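Local atomic coordinates of phenol hydroxylase component phL (Pseudomonas stutzeri, PDB entry 3U52), a protein that probably serves as the non-catalytic, all-helical subunit of a multicomponent phenol hydroxylase of the bacterial multicomponent monooxygenase family. Residues 89-94 / 250-255; 97-102 / 164-169. All blocks are in the same frame, centred on the assembly; numbering follows the deposited sequence.

Contact 1. Residues 89-94 / 250-255; sequences AKMQES and TEFMRD
M91 and F252 face each other where helices 81-105 and 251-274 run antiparallel, the short segments' axes at 151° and 10.4 Å apart at closest approach. Such spacing leaves the gap to side chains, and M91 and F252 make up most of the contact. With CG anti to its carbonyl carbon and a bend at the last torsion (chi3 68°), M91 sets its methyl CE over one face of the F252 ring, 3.8 Å from the ring centroid and offset toward the CE1 rim. This is a CH-pi contact; SD lies obliquely, 5.1 Å from the same centroid. The M91 stem joins in, CB being 3.6 Å from F252 CE1, while the backbone N of Q92 sits at the ring edge. D255 adds a lighter touch, its CB 4.3 Å from M91 CE. Replacing F252 by an alanine would probably leave the M91 methyl without its aromatic face and open a gap between the helices. Within 250-255, R254 holds E251 in a salt bridge, NE and NH2 both on OE1. The M91-F252 pair is a Met-aromatic contact, here joining helix 81-105 of this helical subunit to helix 251-274, which also carries Y257 of the xenon pocket.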
loop_
_atom_site.group_PDB
_atom_site.type_symbol
_atom_site.label_atom_id
_atom_site.label_comp_id
_atom_site.label_asym_id
_atom_site.label_seq_id
_atom_site.Cartn_x
_atom_site.Cartn_y
_atom_site.Cartn_z
ATOM N N ALA D 89 4.245 -8.780 -14.274
ATOM C CA ALA D 89 3.306 -9.560 -13.449
ATOM C C ALA D 89 1.966 -9.686 -14.130
ATOM O O ALA D 89 1.361 -10.744 -14.057
ATOM C CB ALA D 89 3.122 -8.912 -12.078
ATOM N N LYS D 90 1.478 -8.598 -14.698
ATOM C CA LYS D 90 0.227 -8.580 -15.480
ATOM C C LYS D 90 0.309 -9.523 -16.682
ATOM O O LYS D 90 -0.618 -10.310 -16.934
ATOM C CB LYS D 90 -0.012 -7.165 -15.975
ATOM C CG LYS D 90 -1.326 -6.923 -16.720
ATOM C CD LYS D 90 -1.376 -5.461 -17.226
ATOM C CE LYS D 90 -2.750 -5.087 -17.845
ATOM N NZ LYS D 90 -3.113 -3.620 -17.649
ATOM N N MET D 91 1.413 -9.440 -17.436
ATOM C CA MET D 91 1.647 -10.327 -18.574
ATOM C C MET D 91 1.700 -11.787 -18.208
ATOM O O MET D 91 1.111 -12.614 -18.922
ATOM C CB MET D 91 2.947 -9.971 -19.287
ATOM C CG MET D 91 2.883 -8.707 -20.078
ATOM S SD MET D 91 4.457 -8.170 -20.747
ATOM C CE MET D 91 4.771 -9.453 -21.947
ATOM N N GLN D 92 2.419 -12.134 -17.134
ATOM C CA GLN D 92 2.573 -13.564 -16.759
ATOM C C GLN D 92 1.260 -14.171 -16.267
ATOM O O GLN D 92 1.052 -15.385 -16.391
ATOM C CB GLN D 92 3.748 -13.844 -15.766
ATOM C CG GLN D 92 3.584 -13.314 -14.343
ATOM C CD GLN D 92 2.588 -14.115 -13.465
ATOM O OE1 GLN D 92 2.623 -15.345 -13.390
ATOM N NE2 GLN D 92 1.692 -13.399 -12.806
ATOM N N GLU D 93 0.375 -13.319 -15.729
ATOM C CA GLU D 93 -0.949 -13.778 -15.298
ATOM C C GLU D 93 -1.677 -14.469 -16.445
ATOM O O GLU D 93 -2.159 -15.605 -16.270
ATOM C CB GLU D 93 -1.814 -12.660 -14.679
ATOM C CG GLU D 93 -3.185 -13.167 -14.209
ATOM C CD GLU D 93 -3.095 -14.233 -13.100
ATOM O OE1 GLU D 93 -3.825 -15.255 -13.178
ATOM O OE2 GLU D 93 -2.292 -14.044 -12.154
ATOM N N SER D 94 -1.709 -13.816 -17.603
ATOM C CA SER D 94 -2.389 -14.387 -18.759
ATOM C C SER D 94 -1.618 -15.595 -19.296
ATOM O O SER D 94 -2.224 -16.542 -19.786
ATOM C CB SER D 94 -2.517 -13.335 -19.876
ATOM O OG SER D 94 -3.398 -12.287 -19.515
ATOM N N THR D 250 2.476 -18.582 -27.167
ATOM C CA THR D 250 3.538 -17.689 -27.612
ATOM C C THR D 250 3.039 -16.262 -27.681
ATOM O O THR D 250 3.688 -15.394 -28.271
ATOM C CB THR D 250 4.063 -18.141 -28.999
ATOM O OG1 THR D 250 2.949 -18.235 -29.879
ATOM C CG2 THR D 250 4.731 -19.556 -28.902
ATOM N N GLU D 251 1.869 -15.989 -27.093
ATOM C CA GLU D 251 1.353 -14.633 -27.175
ATOM C C GLU D 251 2.230 -13.731 -26.293
ATOM O O GLU D 251 2.430 -12.575 -26.589
ATOM C CB GLU D 251 -0.147 -14.567 -26.770
ATOM C CG GLU D 251 -0.861 -13.191 -27.028
ATOM C CD GLU D 251 -1.057 -12.780 -28.514
ATOM O OE1 GLU D 251 -0.913 -13.603 -29.454
ATOM O OE2 GLU D 251 -1.386 -11.600 -28.740
ATOM N N PHE D 252 2.744 -14.267 -25.200
ATOM C CA PHE D 252 3.658 -13.507 -24.373
ATOM C C PHE D 252 4.788 -12.900 -25.259
ATOM O O PHE D 252 5.100 -11.712 -25.170
ATOM C CB PHE D 252 4.217 -14.399 -23.250
ATOM C CG PHE D 252 5.117 -13.664 -22.293
ATOM C CD1 PHE D 252 4.597 -13.147 -21.084
ATOM C CD2 PHE D 252 6.484 -13.483 -22.587
ATOM C CE1 PHE D 252 5.435 -12.452 -20.162
ATOM C CE2 PHE D 252 7.342 -12.784 -21.689
ATOM C CZ PHE D 252 6.809 -12.246 -20.480
ATOM N N MET D 253 5.351 -13.718 -26.154
ATOM C CA MET D 253 6.494 -13.334 -26.999
ATOM C C MET D 253 6.101 -12.260 -27.999
ATOM O O MET D 253 6.901 -11.351 -28.279
ATOM C CB MET D 253 7.044 -14.553 -27.762
ATOM C CG MET D 253 7.774 -15.606 -26.949
ATOM S SD MET D 253 6.784 -16.539 -25.787
ATOM C CE MET D 253 7.466 -18.183 -26.113
ATOM N N ARG D 254 4.898 -12.340 -28.575
ATOM C CA ARG D 254 4.452 -11.254 -29.474
ATOM C C ARG D 254 4.227 -9.905 -28.775
ATOM O O ARG D 254 4.646 -8.842 -29.294
ATOM C CB ARG D 254 3.217 -11.642 -30.314
ATOM C CG ARG D 254 3.525 -12.626 -31.440
ATOM C CD ARG D 254 2.236 -13.014 -32.242
ATOM N NE ARG D 254 1.340 -13.808 -31.399
ATOM C CZ ARG D 254 1.461 -15.118 -31.235
ATOM N NH1 ARG D 254 2.410 -15.758 -31.903
ATOM N NH2 ARG D 254 0.634 -15.785 -30.407
ATOM N N ASP D 255 3.566 -9.937 -27.610
ATOM C CA ASP D 255 3.400 -8.735 -26.803
ATOM C C ASP D 255 4.762 -8.164 -26.356
ATOM O O ASP D 255 4.983 -6.948 -26.421
ATOM C CB ASP D 255 2.529 -9.058 -25.552
ATOM C CG ASP D 255 1.011 -9.184 -25.892
ATOM O OD1 ASP D 255 0.623 -8.810 -27.031
ATOM O OD2 ASP D 255 0.213 -9.687 -25.036
#

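Contact 2. Residues 97-102 / 164-169; sequences TSFGFC and GQYLSR
F99 carries the whole of this contact for segment 97-102, reaching R169 and Y166 on helix 147-175. T97 faces the second subunit, with a weak hydrogen bond between its OG1 and S94 OG there, and S98 OG is hydrogen-bonded to S94 O one turn back in its own chain. The F99 ring has Y166 and R169, about one turn apart, on the same side of its plane. Its CE2 rests 3.6 Å from R169 CB, and its CZ lies 3.5 Å from the carbonyl O of Y166. The R169 chain bends at chi2 and chi3, which carries its guanidinium back over the F99 ring face, CZ 4.9 Å from the centroid with the planes 45° apart. This cation-pi contact helps join helix 81-105 to helix 147-175 in a helical subunit of the methane/phenol/alkene hydroxylase family. Beside it the F99 and Y166 rings are tilted by only 22° but slid apart, so that they touch mainly at F99 CE1 and Y166 CD2, 3.6 Å apart. E96 fixes both partners, in a salt bridge with R169 NH2 and a hydrogen bond with Y166 OH. Past G100, F101 leans on E251 of the second subunit, whereas C102 packs against M248, L249 and M173.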
loop_
_atom_site.group_PDB
_atom_site.type_symbol
_atom_site.label_atom_id
_atom_site.label_comp_id
_atom_site.label_asym_id
_atom_site.label_seq_id
_atom_site.Cartn_x
_atom_site.Cartn_y
_atom_site.Cartn_z
ATOM N N THR D 97 -2.185 -18.798 -17.088
ATOM C CA THR D 97 -3.540 -19.300 -17.306
ATOM C C THR D 97 -3.662 -20.021 -18.660
ATOM O O THR D 97 -4.318 -21.041 -18.738
ATOM C CB THR D 97 -4.512 -18.109 -17.161
ATOM O OG1 THR D 97 -4.746 -17.959 -15.751
ATOM C CG2 THR D 97 -5.794 -18.366 -17.835
ATOM N N SER D 98 -2.987 -19.510 -19.695
ATOM C CA SER D 98 -2.969 -20.197 -21.014
ATOM C C SER D 98 -2.235 -21.527 -20.964
ATOM O O SER D 98 -2.675 -22.482 -21.561
ATOM C CB SER D 98 -2.396 -19.301 -22.084
ATOM O OG SER D 98 -3.224 -18.172 -22.178
ATOM N N PHE D 99 -1.108 -21.575 -20.244
ATOM C CA PHE D 99 -0.402 -22.846 -19.965
ATOM C C PHE D 99 -1.245 -23.871 -19.208
ATOM O O PHE D 99 -1.253 -25.047 -19.559
ATOM C CB PHE D 99 0.983 -22.597 -19.270
ATOM C CG PHE D 99 2.086 -22.350 -20.242
ATOM C CD1 PHE D 99 2.255 -21.101 -20.817
ATOM C CD2 PHE D 99 2.899 -23.409 -20.655
ATOM C CE1 PHE D 99 3.245 -20.875 -21.771
ATOM C CE2 PHE D 99 3.884 -23.203 -21.623
ATOM C CZ PHE D 99 4.063 -21.945 -22.182
ATOM N N GLY D 100 -1.939 -23.439 -18.163
ATOM C CA GLY D 100 -2.813 -24.343 -17.399
ATOM C C GLY D 100 -3.946 -24.914 -18.251
ATOM O O GLY D 100 -4.254 -26.078 -18.146
ATOM N N PHE D 101 -4.549 -24.075 -19.080
ATOM C CA PHE D 101 -5.609 -24.445 -20.026
ATOM C C PHE D 101 -5.133 -25.493 -21.063
ATOM O O PHE D 101 -5.823 -26.453 -21.323
ATOM C CB PHE D 101 -6.043 -23.156 -20.702
ATOM C CG PHE D 101 -7.182 -23.285 -21.656
ATOM C CD1 PHE D 101 -8.508 -23.173 -21.205
ATOM C CD2 PHE D 101 -6.947 -23.416 -23.016
ATOM C CE1 PHE D 101 -9.569 -23.225 -22.110
ATOM C CE2 PHE D 101 -7.998 -23.485 -23.921
ATOM C CZ PHE D 101 -9.302 -23.375 -23.475
ATOM N N CYS D 102 -3.946 -25.310 -21.646
ATOM C CA CYS D 102 -3.424 -26.263 -22.631
ATOM C C CYS D 102 -3.062 -27.588 -21.952
ATOM O O CYS D 102 -3.320 -28.654 -22.494
ATOM C CB CYS D 102 -2.232 -25.678 -23.386
ATOM S SG CYS D 102 -2.660 -24.241 -24.424
ATOM N N GLY D 164 12.651 -18.129 -22.582
ATOM C CA GLY D 164 13.291 -19.443 -22.692
ATOM C C GLY D 164 12.622 -20.440 -21.803
ATOM O O GLY D 164 12.398 -21.604 -22.217
ATOM N N GLN D 165 12.211 -19.989 -20.607
ATOM C CA GLN D 165 11.425 -20.865 -19.693
ATOM C C GLN D 165 10.048 -21.266 -20.231
ATOM O O GLN D 165 9.706 -22.433 -20.209
ATOM C CB GLN D 165 11.359 -20.299 -18.249
ATOM C CG GLN D 165 12.740 -20.321 -17.589
ATOM C CD GLN D 165 12.801 -19.608 -16.278
ATOM O OE1 GLN D 165 13.672 -19.866 -15.475
ATOM N NE2 GLN D 165 11.886 -18.696 -16.059
ATOM N N TYR D 166 9.276 -20.322 -20.751
ATOM C CA TYR D 166 8.041 -20.673 -21.481
ATOM C C TYR D 166 8.228 -21.707 -22.610
ATOM O O TYR D 166 7.433 -22.649 -22.708
ATOM C CB TYR D 166 7.382 -19.425 -22.059
ATOM C CG TYR D 166 6.691 -18.633 -20.978
ATOM C CD1 TYR D 166 6.769 -17.248 -20.937
ATOM C CD2 TYR D 166 5.942 -19.283 -20.007
ATOM C CE1 TYR D 166 6.126 -16.518 -19.914
ATOM C CE2 TYR D 166 5.295 -18.570 -18.978
ATOM C CZ TYR D 166 5.399 -17.202 -18.939
ATOM O OH TYR D 166 4.754 -16.501 -17.944
ATOM N N LEU D 167 9.257 -21.521 -23.445
ATOM C CA LEU D 167 9.539 -22.455 -24.566
ATOM C C LEU D 167 9.889 -23.844 -24.007
ATOM O O LEU D 167 9.385 -24.864 -24.487
ATOM C CB LEU D 167 10.650 -21.903 -25.488
ATOM C CG LEU D 167 10.387 -20.698 -26.395
ATOM C CD1 LEU D 167 11.714 -20.065 -26.875
ATOM C CD2 LEU D 167 9.469 -21.041 -27.570
ATOM N N SER D 168 10.729 -23.885 -22.978
ATOM C CA SER D 168 10.949 -25.099 -22.195
ATOM C C SER D 168 9.677 -25.818 -21.729
ATOM O O SER D 168 9.558 -27.059 -21.805
ATOM C CB SER D 168 11.795 -24.778 -20.985
ATOM O OG SER D 168 13.024 -24.242 -21.412
ATOM N N ARG D 169 8.728 -25.050 -21.191
ATOM C CA ARG D 169 7.515 -25.636 -20.661
ATOM C C ARG D 169 6.611 -26.239 -21.718
ATOM O O ARG D 169 5.871 -27.177 -21.451
ATOM C CB ARG D 169 6.739 -24.582 -19.883
ATOM C CG ARG D 169 7.340 -24.369 -18.499
ATOM C CD ARG D 169 6.186 -24.136 -17.591
ATOM N NE ARG D 169 6.193 -22.766 -17.216
ATOM C CZ ARG D 169 5.147 -22.061 -16.812
ATOM N NH1 ARG D 169 3.904 -22.554 -16.789
ATOM N NH2 ARG D 169 5.388 -20.814 -16.469
#

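Following the chain from the N terminus, helix 81-105 is the first of the helices in these contacts and supplies one segment to each: 89-94, then 97-102 two turns later. Contact 2 closes first, when helix 147-175 returns after 61 intervening, mostly helical residues. Contact 1 closes only at helix 251-274, so its larger loop encloses the smaller one without crossing it. The two meet directly: the F252 ring packs on Y166, Q92 CB lies against the Y166 hydroxyl, and M253 CE reaches Y166 and L167. Three helices are thereby tied together, each touching the other two. Helix 81-105 also borders the second subunit near both contacts, placing this three-helix junction beside the interface with the second copy of this protein.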